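Local coordinates for protein cystathionine beta-lyases/cystathionine gamma-synthases (Corynebacterium glutamicum, PDB 5X5H) that probably catalyses the pyridoxal-phosphate-dependent condensation of O-succinyl-L-homoserine with L-cysteine to L,L-cystathionine and succinate, a step of methionine biosynthesis, at residues Asn29-Tyr33 and Asn57-Ala62; Asp98-Asn104 and Val123-Asp129; Ser323-Ile327 and Asp378-Ala382; Leu340-Ala344 and Val358-Val363. All coordinates share one frame; numbering follows the deposited sequence.

Contact 1: Asn29-Tyr33 and Asn57-Ala62; sequences NTPIY and NPTIVA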
loop_
_atom_site.group_PDB
_atom_site.type_symbol
_atom_site.label_atom_id
_atom_site.label_comp_id
_atom_site.label_asym_id
_atom_site.label_seq_id
_atom_site.Cartn_x
_atom_site.Cartn_y
_atom_site.Cartn_z
ATOM N N ASN A 29 10.770 11.474 -1.081
ATOM C CA ASN A 29 9.400 11.575 -0.625
ATOM C C ASN A 29 9.245 11.235 0.822
ATOM O O ASN A 29 10.129 10.499 1.382
ATOM C CB ASN A 29 8.480 10.634 -1.386
ATOM C CG ASN A 29 8.394 10.944 -2.807
ATOM O OD1 ASN A 29 8.436 12.075 -3.281
ATOM N ND2 ASN A 29 8.396 9.862 -3.625
ATOM N N THR A 30 8.192 11.738 1.503
ATOM C CA THR A 30 7.986 11.351 2.883
ATOM C C THR A 30 7.895 9.823 3.017
ATOM O O THR A 30 7.099 9.227 2.273
ATOM C CB THR A 30 6.735 11.897 3.561
ATOM O OG1 THR A 30 6.769 11.468 4.979
ATOM C CG2 THR A 30 5.578 11.489 2.962
ATOM N N PRO A 31 8.630 9.223 3.873
ATOM C CA PRO A 31 8.431 7.783 4.161
ATOM C C PRO A 31 7.003 7.544 4.664
ATOM O O PRO A 31 6.369 8.474 5.226
ATOM C CB PRO A 31 9.438 7.511 5.288
ATOM C CG PRO A 31 10.509 8.588 5.136
ATOM C CD PRO A 31 9.758 9.796 4.673
ATOM N N ILE A 32 6.515 6.323 4.462
ATOM C CA ILE A 32 5.238 5.848 4.943
ATOM C C ILE A 32 5.485 5.216 6.298
ATOM O O ILE A 32 6.085 4.083 6.333
ATOM C CB ILE A 32 4.523 4.964 3.928
ATOM C CG1 ILE A 32 4.304 5.763 2.658
ATOM C CG2 ILE A 32 3.194 4.526 4.515
ATOM C CD1 ILE A 32 3.856 4.854 1.511
ATOM N N TYR A 33 5.166 5.890 7.403
ATOM C CA TYR A 33 5.454 5.337 8.711
ATOM C C TYR A 33 4.296 4.488 9.212
ATOM O O TYR A 33 3.502 4.868 10.048
ATOM C CB TYR A 33 5.722 6.505 9.692
ATOM C CG TYR A 33 7.057 7.196 9.470
ATOM C CD1 TYR A 33 8.187 6.627 10.001
ATOM C CD2 TYR A 33 7.237 8.297 8.663
ATOM C CE1 TYR A 33 9.399 7.196 9.804
ATOM C CE2 TYR A 33 8.475 8.878 8.445
ATOM C CZ TYR A 33 9.545 8.299 9.012
ATOM O OH TYR A 33 10.823 8.829 8.774
ATOM N N ASN A 57 1.379 11.264 13.574
ATOM C CA ASN A 57 2.349 10.461 12.785
ATOM C C ASN A 57 2.969 11.350 11.765
ATOM O O ASN A 57 2.228 12.129 11.106
ATOM C CB ASN A 57 1.559 9.276 12.172
ATOM C CG ASN A 57 2.414 8.392 11.303
ATOM O OD1 ASN A 57 2.855 8.783 10.252
ATOM N ND2 ASN A 57 2.549 7.140 11.737
ATOM N N PRO A 58 4.257 11.228 11.444
ATOM C CA PRO A 58 4.898 12.144 10.501
ATOM C C PRO A 58 4.325 12.151 9.111
ATOM O O PRO A 58 4.396 13.166 8.376
ATOM C CB PRO A 58 6.338 11.768 10.537
ATOM C CG PRO A 58 6.471 10.710 11.517
ATOM C CD PRO A 58 5.210 10.270 12.044
ATOM N N THR A 59 3.877 10.997 8.621
ATOM C CA THR A 59 3.337 10.900 7.264
ATOM C C THR A 59 2.041 11.701 7.163
ATOM O O THR A 59 1.826 12.410 6.192
ATOM C CB THR A 59 3.096 9.469 6.850
ATOM O OG1 THR A 59 4.283 8.652 7.010
ATOM C CG2 THR A 59 2.544 9.375 5.432
ATOM N N ILE A 60 1.252 11.672 8.213
ATOM C CA ILE A 60 -0.032 12.453 8.277
ATOM C C ILE A 60 0.308 13.916 8.443
ATOM O O ILE A 60 -0.259 14.792 7.738
ATOM C CB ILE A 60 -0.914 11.929 9.429
ATOM C CG1 ILE A 60 -1.201 10.453 9.216
ATOM C CG2 ILE A 60 -2.174 12.788 9.558
ATOM C CD1 ILE A 60 -1.985 9.778 10.356
ATOM N N VAL A 61 1.238 14.271 9.294
ATOM C CA VAL A 61 1.609 15.690 9.516
ATOM C C VAL A 61 2.159 16.307 8.244
ATOM O O VAL A 61 1.865 17.472 7.928
ATOM C CB VAL A 61 2.589 15.801 10.704
ATOM C CG1 VAL A 61 3.164 17.214 10.761
ATOM C CG2 VAL A 61 1.845 15.476 11.962
ATOM N N ALA A 62 2.860 15.549 7.408
ATOM C CA ALA A 62 3.321 16.078 6.106
ATOM C C ALA A 62 2.172 16.565 5.253
ATOM O O ALA A 62 2.209 17.673 4.663
ATOM C CB ALA A 62 4.239 15.095 5.370
HETATM O O HOH W 1 7.645 12.992 7.253
#
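T30 meets the first turn of helix 58-70 through its hydroxyl side, OG1 lying 4.2 Å from T59 CA, while a water bonded to OG1 also donates, weakly, to P58 O. At P31 it is the backbone that matters: its carbonyl O accepts a 2.8 Å hydrogen bond from T59 OG1. I32 turns its side chain away from the helix, and Y33 brings the loop back to it. There Y33 N donates to the same T59 OG1 at 2.9 Å and 166°, so this hydroxyl gives one bond and takes another, linking the P31 carbonyl and the Y33 amide. The Y33 ring receives P58 CG over one face, offset toward the rim, in a CH-pi contact 4.2 Å from the ring centroid; T59 OG1 lies at the ring edge. N57 then clasps the loop end: its amide sends ND2 to Y33 O in the carbonyl plane, while OD1 caps the helix by accepting from T59 N. Helix 58-70 is thus tied by its N-cap to a loop whose I32 packs on V241 and Y245 of helix 241-251, and whose Y33 stacks edge-to-face with Y25 of the second subunit.

Contact 2: Asp98-Asn104 and Val123-Asp129; sequences DHIVLGN and VEYTVVD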
loop_
_atom_site.group_PDB
_atom_site.type_symbol
_atom_site.label_atom_id
_atom_site.label_comp_id
_atom_site.label_asym_id
_atom_site.label_seq_id
_atom_site.Cartn_x
_atom_site.Cartn_y
_atom_site.Cartn_z
ATOM N N ASP A 98 -26.493 25.947 21.456
ATOM C CA ASP A 98 -25.951 26.821 20.468
ATOM C C ASP A 98 -26.715 26.633 19.113
ATOM O O ASP A 98 -27.482 25.739 18.971
ATOM C CB ASP A 98 -24.474 26.427 20.242
ATOM C CG ASP A 98 -23.565 26.843 21.359
ATOM O OD1 ASP A 98 -23.936 27.711 22.174
ATOM O OD2 ASP A 98 -22.413 26.283 21.441
ATOM N N HIS A 99 -26.505 27.554 18.239
ATOM C CA HIS A 99 -27.151 27.638 16.944
ATOM C C HIS A 99 -26.215 27.787 15.808
ATOM O O HIS A 99 -25.166 28.420 15.893
ATOM C CB HIS A 99 -28.140 28.875 17.054
ATOM C CG HIS A 99 -28.876 29.236 15.822
ATOM N ND1 HIS A 99 -28.526 30.323 15.081
ATOM C CD2 HIS A 99 -30.023 28.727 15.294
ATOM C CE1 HIS A 99 -29.383 30.427 14.079
ATOM N NE2 HIS A 99 -30.302 29.507 14.192
ATOM N N ILE A 100 -26.581 27.176 14.703
ATOM C CA ILE A 100 -25.906 27.268 13.401
ATOM C C ILE A 100 -26.758 27.973 12.308
ATOM O O ILE A 100 -27.986 27.604 12.211
ATOM C CB ILE A 100 -25.658 25.864 12.822
ATOM C CG1 ILE A 100 -25.089 24.935 13.777
ATOM C CG2 ILE A 100 -24.801 25.975 11.528
ATOM C CD1 ILE A 100 -25.131 23.507 13.281
ATOM N N VAL A 101 -26.182 28.818 11.526
ATOM C CA VAL A 101 -26.772 29.335 10.291
ATOM C C VAL A 101 -26.143 28.509 9.152
ATOM O O VAL A 101 -24.882 28.468 9.040
ATOM C CB VAL A 101 -26.535 30.809 10.110
ATOM C CG1 VAL A 101 -27.119 31.299 8.783
ATOM C CG2 VAL A 101 -27.159 31.591 11.280
ATOM N N LEU A 102 -26.966 27.864 8.325
ATOM C CA LEU A 102 -26.589 27.011 7.211
ATOM C C LEU A 102 -27.239 27.497 5.953
ATOM O O LEU A 102 -28.299 28.102 5.980
ATOM C CB LEU A 102 -27.153 25.554 7.505
ATOM C CG LEU A 102 -27.089 24.403 6.522
ATOM C CD1 LEU A 102 -25.603 23.959 6.569
ATOM C CD2 LEU A 102 -28.003 23.216 6.763
ATOM N N GLY A 103 -26.600 27.252 4.802
ATOM C CA GLY A 103 -27.195 27.591 3.551
ATOM C C GLY A 103 -28.251 26.650 3.054
ATOM O O GLY A 103 -28.517 25.581 3.605
ATOM N N ASN A 104 -28.928 27.127 1.964
ATOM C CA ASN A 104 -30.041 26.390 1.323
ATOM C C ASN A 104 -29.648 25.523 0.173
ATOM O O ASN A 104 -30.523 25.137 -0.649
ATOM C CB ASN A 104 -31.284 27.320 0.880
ATOM C CG ASN A 104 -30.958 28.294 -0.221
ATOM O OD1 ASN A 104 -29.893 28.303 -0.824
ATOM N ND2 ASN A 104 -31.894 29.206 -0.442
ATOM N N VAL A 123 -28.509 21.159 19.616
ATOM C CA VAL A 123 -28.144 22.202 18.758
ATOM C C VAL A 123 -29.373 22.626 17.877
ATOM O O VAL A 123 -30.077 21.773 17.405
ATOM C CB VAL A 123 -26.955 21.783 17.838
ATOM C CG1 VAL A 123 -26.592 22.894 16.880
ATOM C CG2 VAL A 123 -25.757 21.378 18.707
ATOM N N GLU A 124 -29.510 23.915 17.685
ATOM C CA GLU A 124 -30.525 24.518 16.846
ATOM C C GLU A 124 -29.879 24.959 15.543
ATOM O O GLU A 124 -28.648 25.305 15.462
ATOM C CB GLU A 124 -31.026 25.811 17.551
ATOM C CG GLU A 124 -31.521 25.771 18.931
ATOM C CD GLU A 124 -31.764 27.178 19.594
ATOM O OE1 GLU A 124 -31.461 28.293 19.126
ATOM O OE2 GLU A 124 -32.323 27.122 20.712
ATOM N N TYR A 125 -30.662 25.058 14.475
ATOM C CA TYR A 125 -30.199 25.677 13.278
ATOM C C TYR A 125 -31.271 26.447 12.509
ATOM O O TYR A 125 -32.481 26.197 12.703
ATOM C CB TYR A 125 -29.555 24.647 12.386
ATOM C CG TYR A 125 -30.537 23.660 11.693
ATOM C CD1 TYR A 125 -31.023 22.544 12.325
ATOM C CD2 TYR A 125 -30.933 23.882 10.411
ATOM C CE1 TYR A 125 -31.906 21.646 11.685
ATOM C CE2 TYR A 125 -31.777 22.977 9.779
ATOM C CZ TYR A 125 -32.267 21.909 10.428
ATOM O OH TYR A 125 -33.075 21.041 9.796
ATOM N N THR A 126 -30.779 27.273 11.594
ATOM C CA THR A 126 -31.659 28.008 10.654
ATOM C C THR A 126 -31.007 27.879 9.259
ATOM O O THR A 126 -29.833 28.120 9.102
ATOM C CB THR A 126 -31.780 29.460 11.046
ATOM O OG1 THR A 126 -32.405 29.506 12.316
ATOM C CG2 THR A 126 -32.678 30.295 10.088
ATOM N N VAL A 127 -31.819 27.592 8.225
ATOM C CA VAL A 127 -31.412 27.617 6.845
ATOM C C VAL A 127 -31.730 28.946 6.197
ATOM O O VAL A 127 -32.888 29.390 6.402
ATOM C CB VAL A 127 -32.054 26.480 6.027
ATOM C CG1 VAL A 127 -31.885 26.715 4.506
ATOM C CG2 VAL A 127 -31.558 25.129 6.531
ATOM N N VAL A 128 -30.813 29.502 5.415
ATOM C CA VAL A 128 -30.965 30.744 4.740
ATOM C C VAL A 128 -30.353 30.640 3.340
ATOM O O VAL A 128 -29.620 29.698 3.062
ATOM C CB VAL A 128 -30.295 31.936 5.438
ATOM C CG1 VAL A 128 -30.777 32.070 6.891
ATOM C CG2 VAL A 128 -28.784 31.832 5.468
ATOM N N ASP A 129 -30.652 31.561 2.512
ATOM C CA ASP A 129 -29.901 31.728 1.272
ATOM C C ASP A 129 -28.695 32.546 1.540
ATOM O O ASP A 129 -28.719 33.751 1.673
ATOM C CB ASP A 129 -30.835 32.325 0.198
ATOM C CG ASP A 129 -30.128 32.537 -1.151
ATOM O OD1 ASP A 129 -28.913 32.228 -1.315
ATOM O OD2 ASP A 129 -30.861 33.006 -2.073
#
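The H99 imidazole has its edge, not its face, turned to the neighbouring strand: T126 OG1 and E124 CB both lie in the ring plane, and NE2 meets T126 OG1 at 2.8 Å in a nearly straight hydrogen bond of undecided direction. CG stands anti to the backbone N (chi1 176°), which carries the ring along the sheet toward T126, two residues beyond its bridge partner E124. The other nitrogen, ND1, is bonded to T144 OG1. The Y125 ring, on the other face of the sheet, has V127 CG2 at its edge; its hydroxyl reaches D115 of helix 108-118.

Between these two groups the strands run parallel, 18° apart, in register from H99 with E124 to L102 with V127. E124 N donates to D98 O at 176°, and the remaining bonds zigzag from I100 N to E124 O, T126 N to I100 O, L102 N to T126 O and V128 N to L102 O. Apolar contacts lie on both faces. I100 CD1 touches V123 CG1 at 3.9 Å and L102 CD2 lies alongside V127 CG2 on the Y125 face, whereas V101 CG1 meets V128 CG2 at 3.7 Å on the face toward helix 133-139.

This is the classical beta-alpha-beta crossover, with helix 108-118 between strands. Its chemistry implies that strand 124-128, at the sheet's edge within this chain, is joined to 99-103 chiefly by main-chain bonds, with apolar packing on both faces and one side-chain bond from H99, whose ring, fixed at both nitrogens, has its rotation largely set.

Contact 3: Ser323-Ile327 and Asp378-Ala382; sequences STKLI and DVEQA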
loop_
_atom_site.group_PDB
_atom_site.type_symbol
_atom_site.label_atom_id
_atom_site.label_comp_id
_atom_site.label_asym_id
_atom_site.label_seq_id
_atom_site.Cartn_x
_atom_site.Cartn_y
_atom_site.Cartn_z
ATOM N N SER A 323 -26.835 7.685 -20.907
ATOM C CA SER A 323 -26.453 7.764 -22.308
ATOM C C SER A 323 -24.966 8.068 -22.567
ATOM O O SER A 323 -24.460 7.877 -23.651
ATOM C CB SER A 323 -27.242 8.805 -23.020
ATOM O OG SER A 323 -28.605 8.392 -23.035
ATOM N N THR A 324 -24.317 8.661 -21.563
ATOM C CA THR A 324 -22.901 8.996 -21.724
ATOM C C THR A 324 -22.078 7.729 -21.754
ATOM O O THR A 324 -22.393 6.725 -21.008
ATOM C CB THR A 324 -22.391 9.942 -20.627
ATOM O OG1 THR A 324 -22.723 9.389 -19.336
ATOM C CG2 THR A 324 -22.999 11.281 -20.793
ATOM N N LYS A 325 -21.005 7.682 -22.542
ATOM C CA LYS A 325 -20.158 6.538 -22.645
ATOM C C LYS A 325 -18.729 6.766 -22.184
ATOM O O LYS A 325 -17.976 5.795 -22.145
ATOM C CB LYS A 325 -20.114 6.100 -24.086
ATOM C CG LYS A 325 -21.474 5.649 -24.611
ATOM C CD LYS A 325 -21.370 5.112 -26.015
ATOM C CE LYS A 325 -20.400 3.930 -26.177
ATOM N NZ LYS A 325 -20.741 2.717 -25.346
ATOM N N LEU A 326 -18.337 8.007 -21.955
ATOM C CA LEU A 326 -16.998 8.312 -21.391
ATOM C C LEU A 326 -17.160 8.815 -20.002
ATOM O O LEU A 326 -16.488 8.340 -19.078
ATOM C CB LEU A 326 -16.328 9.331 -22.309
ATOM C CG LEU A 326 -14.986 9.837 -21.854
ATOM C CD1 LEU A 326 -14.013 8.702 -21.654
ATOM C CD2 LEU A 326 -14.463 10.756 -22.961
ATOM N N ILE A 327 -18.064 9.770 -19.788
ATOM C CA ILE A 327 -18.432 10.249 -18.488
ATOM C C ILE A 327 -19.185 9.168 -17.761
ATOM O O ILE A 327 -20.187 8.645 -18.315
ATOM C CB ILE A 327 -19.260 11.534 -18.549
ATOM C CG1 ILE A 327 -18.542 12.607 -19.413
ATOM C CG2 ILE A 327 -19.548 12.170 -17.207
ATOM C CD1 ILE A 327 -19.390 13.825 -19.706
ATOM N N ASP A 378 -18.905 13.106 -26.367
ATOM C CA ASP A 378 -19.747 12.282 -25.502
ATOM C C ASP A 378 -20.978 13.014 -25.044
ATOM O O ASP A 378 -22.122 12.432 -25.074
ATOM C CB ASP A 378 -18.954 11.779 -24.274
ATOM C CG ASP A 378 -19.632 10.692 -23.525
ATOM O OD1 ASP A 378 -20.252 9.774 -24.153
ATOM O OD2 ASP A 378 -19.506 10.646 -22.246
ATOM N N VAL A 379 -20.853 14.266 -24.638
ATOM C CA VAL A 379 -22.000 15.095 -24.281
ATOM C C VAL A 379 -22.924 15.257 -25.478
ATOM O O VAL A 379 -24.143 15.144 -25.278
ATOM C CB VAL A 379 -21.583 16.484 -23.697
ATOM C CG1 VAL A 379 -22.785 17.372 -23.433
ATOM C CG2 VAL A 379 -20.775 16.284 -22.415
ATOM N N GLU A 380 -22.400 15.590 -26.611
ATOM C CA GLU A 380 -23.235 15.779 -27.858
ATOM C C GLU A 380 -23.988 14.525 -28.179
ATOM O O GLU A 380 -25.287 14.623 -28.349
ATOM C CB GLU A 380 -22.395 16.274 -29.012
ATOM C CG GLU A 380 -23.174 16.527 -30.295
ATOM C CD GLU A 380 -22.275 17.019 -31.449
ATOM O OE1 GLU A 380 -21.071 16.635 -31.503
ATOM O OE2 GLU A 380 -22.798 17.674 -32.349
ATOM N N GLN A 381 -23.406 13.352 -28.236
ATOM C CA GLN A 381 -24.117 12.120 -28.538
ATOM C C GLN A 381 -25.158 11.783 -27.492
ATOM O O GLN A 381 -26.299 11.335 -27.798
ATOM C CB GLN A 381 -23.181 10.968 -28.895
ATOM C CG GLN A 381 -22.403 10.419 -27.660
ATOM C CD GLN A 381 -23.159 9.467 -26.841
ATOM O OE1 GLN A 381 -24.065 8.773 -27.352
ATOM N NE2 GLN A 381 -22.844 9.355 -25.529
ATOM N N ALA A 382 -24.884 12.103 -26.228
ATOM C CA ALA A 382 -25.842 11.814 -25.193
ATOM C C ALA A 382 -27.049 12.718 -25.311
ATOM O O ALA A 382 -28.210 12.243 -25.167
ATOM C CB ALA A 382 -25.212 11.984 -23.814
HETATM O O HOH W 2 -26.181 7.361 -26.115
#
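D378 OD2 is gripped by two successive amides: L326 N at 2.9 Å, coming from above the carboxylate plane, and I327 N at 3.0 Å, nearly along the C-O axis and from the same face. The other oxygen, OD1, takes K325 N on its syn lone pair in the shortest bond here, 2.7 Å and 173°. A chi1 of -166° swings the carboxylate alongside its own carbonyl carbon and out into the curl of the 323-327 loop, where three consecutive N-H groups converge on it.

Q381, one turn further on, folds back at chi2 and lays its amide beside the same group. NE2 donates to S323 O at 2.9 Å and to D378 OD1 from above the carboxylate plane, while a water links S323 O to Q381 OE1. Around this polar core the packing is modest: A382 CB sits against S323 CB and T324 CG2, and I327 CD1 touches V379 CG2 at 3.9 Å. T324 OG1 donates within the loop to I327 O.

The contact ties the loop between helix 313-323 and strand 328-329 to helix 372-384. Four N-H donors on one buried carboxylate would probably favour its charged form; they fix the group's rotation and anchor the loop's backbone at residues 325 to 327.

Contact 4: Leu340-Ala344 and Val358-Val363; sequences LEHPA and VPRDLV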
loop_
_atom_site.group_PDB
_atom_site.type_symbol
_atom_site.label_atom_id
_atom_site.label_comp_id
_atom_site.label_asym_id
_atom_site.label_seq_id
_atom_site.Cartn_x
_atom_site.Cartn_y
_atom_site.Cartn_z
ATOM N N LEU A 340 -20.749 11.760 -13.683
ATOM C CA LEU A 340 -22.012 12.506 -13.558
ATOM C C LEU A 340 -23.011 11.754 -12.638
ATOM O O LEU A 340 -22.854 10.569 -12.441
ATOM C CB LEU A 340 -22.672 12.894 -14.899
ATOM C CG LEU A 340 -23.388 11.786 -15.648
ATOM C CD1 LEU A 340 -23.907 12.386 -16.979
ATOM C CD2 LEU A 340 -22.713 10.557 -16.015
ATOM N N GLU A 341 -23.959 12.522 -12.121
ATOM C CA GLU A 341 -24.965 11.907 -11.233
ATOM C C GLU A 341 -26.230 12.734 -11.269
ATOM O O GLU A 341 -26.281 13.811 -11.794
ATOM C CB GLU A 341 -24.430 11.776 -9.826
ATOM C CG GLU A 341 -24.183 13.106 -9.133
ATOM C CD GLU A 341 -24.824 13.309 -7.770
ATOM O OE1 GLU A 341 -25.501 12.458 -7.283
ATOM O OE2 GLU A 341 -24.573 14.370 -7.151
ATOM N N HIS A 342 -27.271 12.142 -10.748
ATOM C CA HIS A 342 -28.636 12.767 -10.578
ATOM C C HIS A 342 -28.857 13.120 -9.081
ATOM O O HIS A 342 -29.182 12.161 -8.279
ATOM C CB HIS A 342 -29.584 11.781 -11.066
ATOM C CG HIS A 342 -31.011 12.271 -11.068
ATOM N ND1 HIS A 342 -32.021 11.654 -10.328
ATOM C CD2 HIS A 342 -31.576 13.304 -11.760
ATOM C CE1 HIS A 342 -33.155 12.312 -10.577
ATOM N NE2 HIS A 342 -32.913 13.331 -11.416
ATOM N N PRO A 343 -28.546 14.260 -8.533
ATOM C CA PRO A 343 -28.540 14.491 -7.033
ATOM C C PRO A 343 -29.790 14.178 -6.312
ATOM O O PRO A 343 -29.706 13.637 -5.203
ATOM C CB PRO A 343 -28.060 15.926 -6.834
ATOM C CG PRO A 343 -27.342 16.233 -8.123
ATOM C CD PRO A 343 -27.975 15.418 -9.204
ATOM N N ALA A 344 -30.922 14.357 -6.949
ATOM C CA ALA A 344 -32.207 14.128 -6.220
ATOM C C ALA A 344 -32.350 12.700 -5.771
ATOM O O ALA A 344 -32.972 12.481 -4.702
ATOM C CB ALA A 344 -33.347 14.530 -7.139
ATOM N N VAL A 358 -33.154 19.096 -4.131
ATOM C CA VAL A 358 -32.610 19.478 -5.464
ATOM C C VAL A 358 -33.620 19.155 -6.545
ATOM O O VAL A 358 -34.210 18.112 -6.497
ATOM C CB VAL A 358 -31.356 18.576 -5.697
ATOM C CG1 VAL A 358 -30.726 18.931 -7.066
ATOM C CG2 VAL A 358 -30.341 18.877 -4.620
ATOM N N PRO A 359 -33.804 20.022 -7.546
ATOM C CA PRO A 359 -34.690 19.720 -8.667
ATOM C C PRO A 359 -34.462 18.386 -9.345
ATOM O O PRO A 359 -33.289 17.957 -9.629
ATOM C CB PRO A 359 -34.484 20.807 -9.664
ATOM C CG PRO A 359 -33.655 21.787 -8.959
ATOM C CD PRO A 359 -33.196 21.326 -7.674
ATOM N N ARG A 360 -35.506 17.660 -9.655
ATOM C CA ARG A 360 -35.374 16.381 -10.295
ATOM C C ARG A 360 -34.947 16.396 -11.749
ATOM O O ARG A 360 -34.596 15.364 -12.354
ATOM C CB ARG A 360 -36.726 15.617 -10.156
ATOM C CG ARG A 360 -37.048 15.285 -8.686
ATOM C CD ARG A 360 -38.275 14.358 -8.705
ATOM N NE ARG A 360 -39.344 15.308 -8.884
ATOM C CZ ARG A 360 -40.149 15.538 -9.924
ATOM N NH1 ARG A 360 -41.025 16.547 -9.785
ATOM N NH2 ARG A 360 -40.099 14.873 -11.078
ATOM N N ASP A 361 -34.914 17.599 -12.363
ATOM C CA ASP A 361 -34.467 17.726 -13.675
ATOM C C ASP A 361 -32.934 18.042 -13.801
ATOM O O ASP A 361 -32.489 18.298 -14.910
ATOM C CB ASP A 361 -35.238 18.875 -14.400
ATOM C CG ASP A 361 -35.071 20.185 -13.848
ATOM O OD1 ASP A 361 -34.208 20.472 -13.051
ATOM O OD2 ASP A 361 -35.915 21.184 -14.184
ATOM N N LEU A 362 -32.250 17.957 -12.657
ATOM C CA LEU A 362 -30.848 18.447 -12.504
ATOM C C LEU A 362 -29.855 17.285 -12.546
ATOM O O LEU A 362 -30.064 16.267 -11.896
ATOM C CB LEU A 362 -30.668 19.296 -11.308
ATOM C CG LEU A 362 -29.300 20.005 -11.160
ATOM C CD1 LEU A 362 -29.377 21.246 -10.418
ATOM C CD2 LEU A 362 -28.319 19.030 -10.431
ATOM N N VAL A 363 -28.834 17.445 -13.395
ATOM C CA VAL A 363 -27.659 16.520 -13.442
ATOM C C VAL A 363 -26.436 17.305 -13.078
ATOM O O VAL A 363 -26.252 18.441 -13.486
ATOM C CB VAL A 363 -27.498 15.929 -14.831
ATOM C CG1 VAL A 363 -26.173 15.116 -14.984
ATOM C CG2 VAL A 363 -28.690 15.027 -15.152
HETATM O O HOH W 3 -31.405 15.967 -9.453
#
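The antiparallel strands 340-341 and 362-363 end near H342 and V363, CA atoms 4.8 Å apart; the second segment bows out through a type I turn, P359 to L362, and the chains approach again at A344 and V358. H342 reaches across to the turn: with chi1 at -176° its ring extends opposite its own N, and NE2 donates to R360 O at 2.8 Å and 172°. The acceptor lies in the ring plane, although the donor is tilted from the carbonyl plane of R360; ND1 is held by T345 OG1. Over one ring face sits a water that accepts from A344 N and donates to P359 O and L362 O, joining three backbone groups of the two segments. P343 crosses L362 at about a right angle, CG touching CD2 at 3.8 Å, and its CB rests 4.0 Å from V358 CG1. V363 CG1 packs on L340 CD1 and on E341 O.

In the five-stranded mixed sheet, 362-366 lies between 305-310 and 339-341. E341, whose OE2 bonds T347 OG1 and forms a salt bridge with R364, has its side chain about 5 Å from that of N154, a cofactor-binding residue. Helix 313-323 packs against L340 and V363, while L362 touches S307 and R309 of strand 305-310.

How the contacts relate
Contact 1, contact 2 and the pair formed by contacts 4 and 3 follow one another along the chain, contact 4 being nested inside the loop that contact 3 closes. Contacts 3 and 4 have centres 17 Å apart and touch: T324 and I327 pack on L340, so the sheet of strands 339-341 and 362-366 and the helix 372-384 after it share one core. Contact 2 belongs to the other, seven-stranded sheet, yet comes within about 7 Å of contact 4, nearest atoms. Contact 1 lies apart, about 26 Å or more from the others between nearest atoms, where a second subunit packs. The four thus sample the cofactor-binding sheet, the C-terminal sheet and the subunit interface.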